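PDB 3FGY: SnoaL-like domain-containing protein from Burkholderia xenovorans LB400, which is of unknown function but adopts an NTF2-like, SnoaL-type fold whose relatives commonly use the cone-shaped interior to bind or transform small molecules. Local coordinates for residues A[57-60]-A[61-65]. Sequence-based numbering, arbitrary orientation.
Sequences LLQK and ASEMV
Ala-61 and Ser-62 donate their backbone N-H groups to Leu-57 O and Leu-58 O, continuing the i to i+4 pattern of the helix across residues 57-62. Glu-63 N bonds in the same way to Gln-59 O at 3.1 Å, but the last turn is less regular: Met-64 N reaches Lys-60 O only weakly and also bonds to Ala-61 O, which takes Val-65 N as well. Val-65 then leaves helical geometry.

Gln-59 O is gripped twice, for the hydroxyl of Ser-62 folds back onto it, OG to O 2.7 Å; with chi1 at 84°, OG sits between its own backbone N and carbonyl carbon, facing the preceding turn. One turn apart on the exposed face, the Gln-59 chain bends about CB-CG and points NE2 at Glu-63 OE2, 2.7 Å away along a nearly straight N-H. The carboxylate oxygen lies in the amide plane, yet NE2 meets it on the anti side and 32° out of the carboxylate plane, the two planes being 73° apart. Lys-60 extends beside selenomethionine Met-64, Lys-60 CE lying 4.1 Å from Met-64 SE in one of its two conformers. Lys-60 NZ forms a salt bridge with the C-terminal carboxylate of Thr-135.

This is the C-terminal end of helix 50-64, which lays Leu-57 and Leu-58 against Trp-36 of strand 34-38 and runs directly into strand 65-78, an outermost strand of the sheet within this chain.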
ATOM      1  N   LEU A  57       4.432 -18.173 -10.166  1.00 14.65           N
ATOM      2  CA  LEU A  57       3.469 -17.274  -9.501  1.00 14.71           C
ATOM      3  C   LEU A  57       2.369 -16.874 -10.469  1.00 14.99           C
ATOM      4  O   LEU A  57       1.188 -16.996 -10.140  1.00 16.23           O
ATOM      5  CB  LEU A  57       4.193 -16.027  -8.998  1.00 17.03           C
ATOM      6  CG  LEU A  57       3.317 -14.841  -8.562  1.00 14.79           C
ATOM      7  CD1 LEU A  57       2.351 -15.264  -7.408  1.00 15.30           C
ATOM      8  CD2 LEU A  57       4.192 -13.640  -8.179  1.00 17.11           C
ATOM      9  N   LEU A  58       2.760 -16.456 -11.678  1.00 15.97           N
ATOM     10  CA  LEU A  58       1.795 -16.061 -12.702  1.00 15.94           C
ATOM     11  C   LEU A  58       0.882 -17.255 -13.099  1.00 15.69           C
ATOM     12  O   LEU A  58      -0.352 -17.097 -13.258  1.00 16.99           O
ATOM     13  CB  LEU A  58       2.521 -15.432 -13.895  1.00 17.85           C
ATOM     14  CG  LEU A  58       3.291 -14.122 -13.559  1.00 29.28           C
ATOM     15  CD1 LEU A  58       3.796 -13.421 -14.815  1.00 35.08           C
ATOM     16  CD2 LEU A  58       2.487 -13.157 -12.720  1.00 32.85           C
ATOM     17  N   GLN A  59       1.461 -18.453 -13.162  1.00 16.16           N
ATOM     18  CA  GLN A  59       0.697 -19.655 -13.504  1.00 16.10           C
ATOM     19  C   GLN A  59      -0.288 -19.979 -12.379  1.00 16.58           C
ATOM     20  O   GLN A  59      -1.468 -20.224 -12.612  1.00 16.21           O
ATOM     21  CB  GLN A  59       1.624 -20.854 -13.772  1.00 17.22           C
ATOM     22  CG  GLN A  59       0.896 -22.157 -14.136  1.00 16.44           C
ATOM     23  CD  GLN A  59       0.090 -22.041 -15.393  1.00 23.16           C
ATOM     24  OE1 GLN A  59       0.460 -21.304 -16.317  1.00 27.30           O
ATOM     25  NE2 GLN A  59      -1.024 -22.784 -15.454  1.00 25.12           N
ATOM     26  N   LYS A  60       0.203 -19.949 -11.148  1.00 16.26           N
ATOM     27  CA  LYS A  60      -0.632 -20.259 -10.011  1.00 15.17           C
ATOM     28  C   LYS A  60      -1.781 -19.238  -9.857  1.00 15.83           C
ATOM     29  O   LYS A  60      -2.925 -19.619  -9.554  1.00 15.98           O
ATOM     30  CB  LYS A  60       0.236 -20.339  -8.759  1.00 16.12           C
ATOM     31  CG  LYS A  60      -0.496 -20.842  -7.564  1.00 19.16           C
ATOM     32  CD  LYS A  60       0.405 -21.000  -6.392  1.00 24.27           C
ATOM     33  CE  LYS A  60      -0.323 -21.554  -5.196  1.00 25.77           C
ATOM     34  NZ  LYS A  60       0.630 -21.762  -4.058  1.00 27.50           N
ATOM     35  N   ALA A  61      -1.486 -17.963 -10.080  1.00 14.79           N
ATOM     36  CA  ALA A  61      -2.514 -16.910 -10.006  1.00 16.14           C
ATOM     37  C   ALA A  61      -3.628 -17.192 -11.038  1.00 16.38           C
ATOM     38  O   ALA A  61      -4.822 -17.159 -10.706  1.00 18.43           O
ATOM     39  CB  ALA A  61      -1.905 -15.547 -10.236  1.00 16.13           C
ATOM     40  N   SER A  62      -3.242 -17.516 -12.273  1.00 17.28           N
ATOM     41  CA  SER A  62      -4.196 -17.832 -13.354  1.00 18.43           C
ATOM     42  C   SER A  62      -5.109 -19.013 -12.994  1.00 19.62           C
ATOM     43  O   SER A  62      -6.297 -19.054 -13.383  1.00 21.07           O
ATOM     44  CB  SER A  62      -3.427 -18.121 -14.638  1.00 20.89           C
ATOM     45  OG  SER A  62      -2.974 -19.471 -14.690  1.00 22.05           O
ATOM     46  N   GLU A  63      -4.543 -19.964 -12.251  1.00 18.41           N
ATOM     47  CA  GLU A  63      -5.260 -21.139 -11.805  1.00 21.83           C
ATOM     48  C   GLU A  63      -6.205 -20.908 -10.637  1.00 18.81           C
ATOM     49  O   GLU A  63      -7.198 -21.637 -10.509  1.00 19.40           O
ATOM     50  CB  GLU A  63      -4.262 -22.241 -11.430  1.00 22.39           C
ATOM     51  CG  GLU A  63      -3.604 -22.835 -12.654  1.00 26.47           C
ATOM     52  CD  GLU A  63      -2.476 -23.802 -12.343  1.00 26.46           C
ATOM     53  OE1 GLU A  63      -2.245 -24.120 -11.155  1.00 34.29           O
ATOM     54  OE2 GLU A  63      -1.821 -24.231 -13.321  1.00 30.91           O
HETATM   55  N   MSE A  64      -5.940 -19.910  -9.800  1.00 18.85           N
HETATM   56  CA  MSE A  64      -6.753 -19.839  -8.596  0.50 22.67           C
HETATM   57  C   MSE A  64      -7.615 -18.611  -8.445  1.00 20.33           C
HETATM   58  O   MSE A  64      -8.535 -18.637  -7.645  1.00 18.67           O
HETATM   59  CB  MSE A  64      -5.900 -20.062  -7.368  0.50 23.64           C
HETATM   60  CG  MSE A  64      -5.443 -21.488  -7.293  0.50 27.39           C
HETATM   61 SE   MSE A  64      -4.326 -21.714  -5.797  0.38 30.94          SE
HETATM   62  CE  MSE A  64      -5.551 -22.577  -4.513  0.50 19.43           C
ATOM     63  N   VAL A  65      -7.407 -17.585  -9.265  1.00 18.09           N
ATOM     64  CA  VAL A  65      -8.188 -16.357  -9.110  1.00 19.70           C
ATOM     65  C   VAL A  65      -8.491 -15.717 -10.456  1.00 19.29           C
ATOM     66  O   VAL A  65      -7.695 -15.797 -11.405  1.00 20.11           O
ATOM     67  CB  VAL A  65      -7.503 -15.345  -8.165  1.00 19.62           C
ATOM     68  CG1 VAL A  65      -6.270 -14.720  -8.794  1.00 25.07           C
ATOM     69  CG2 VAL A  65      -8.476 -14.239  -7.772  1.00 25.52           C
TER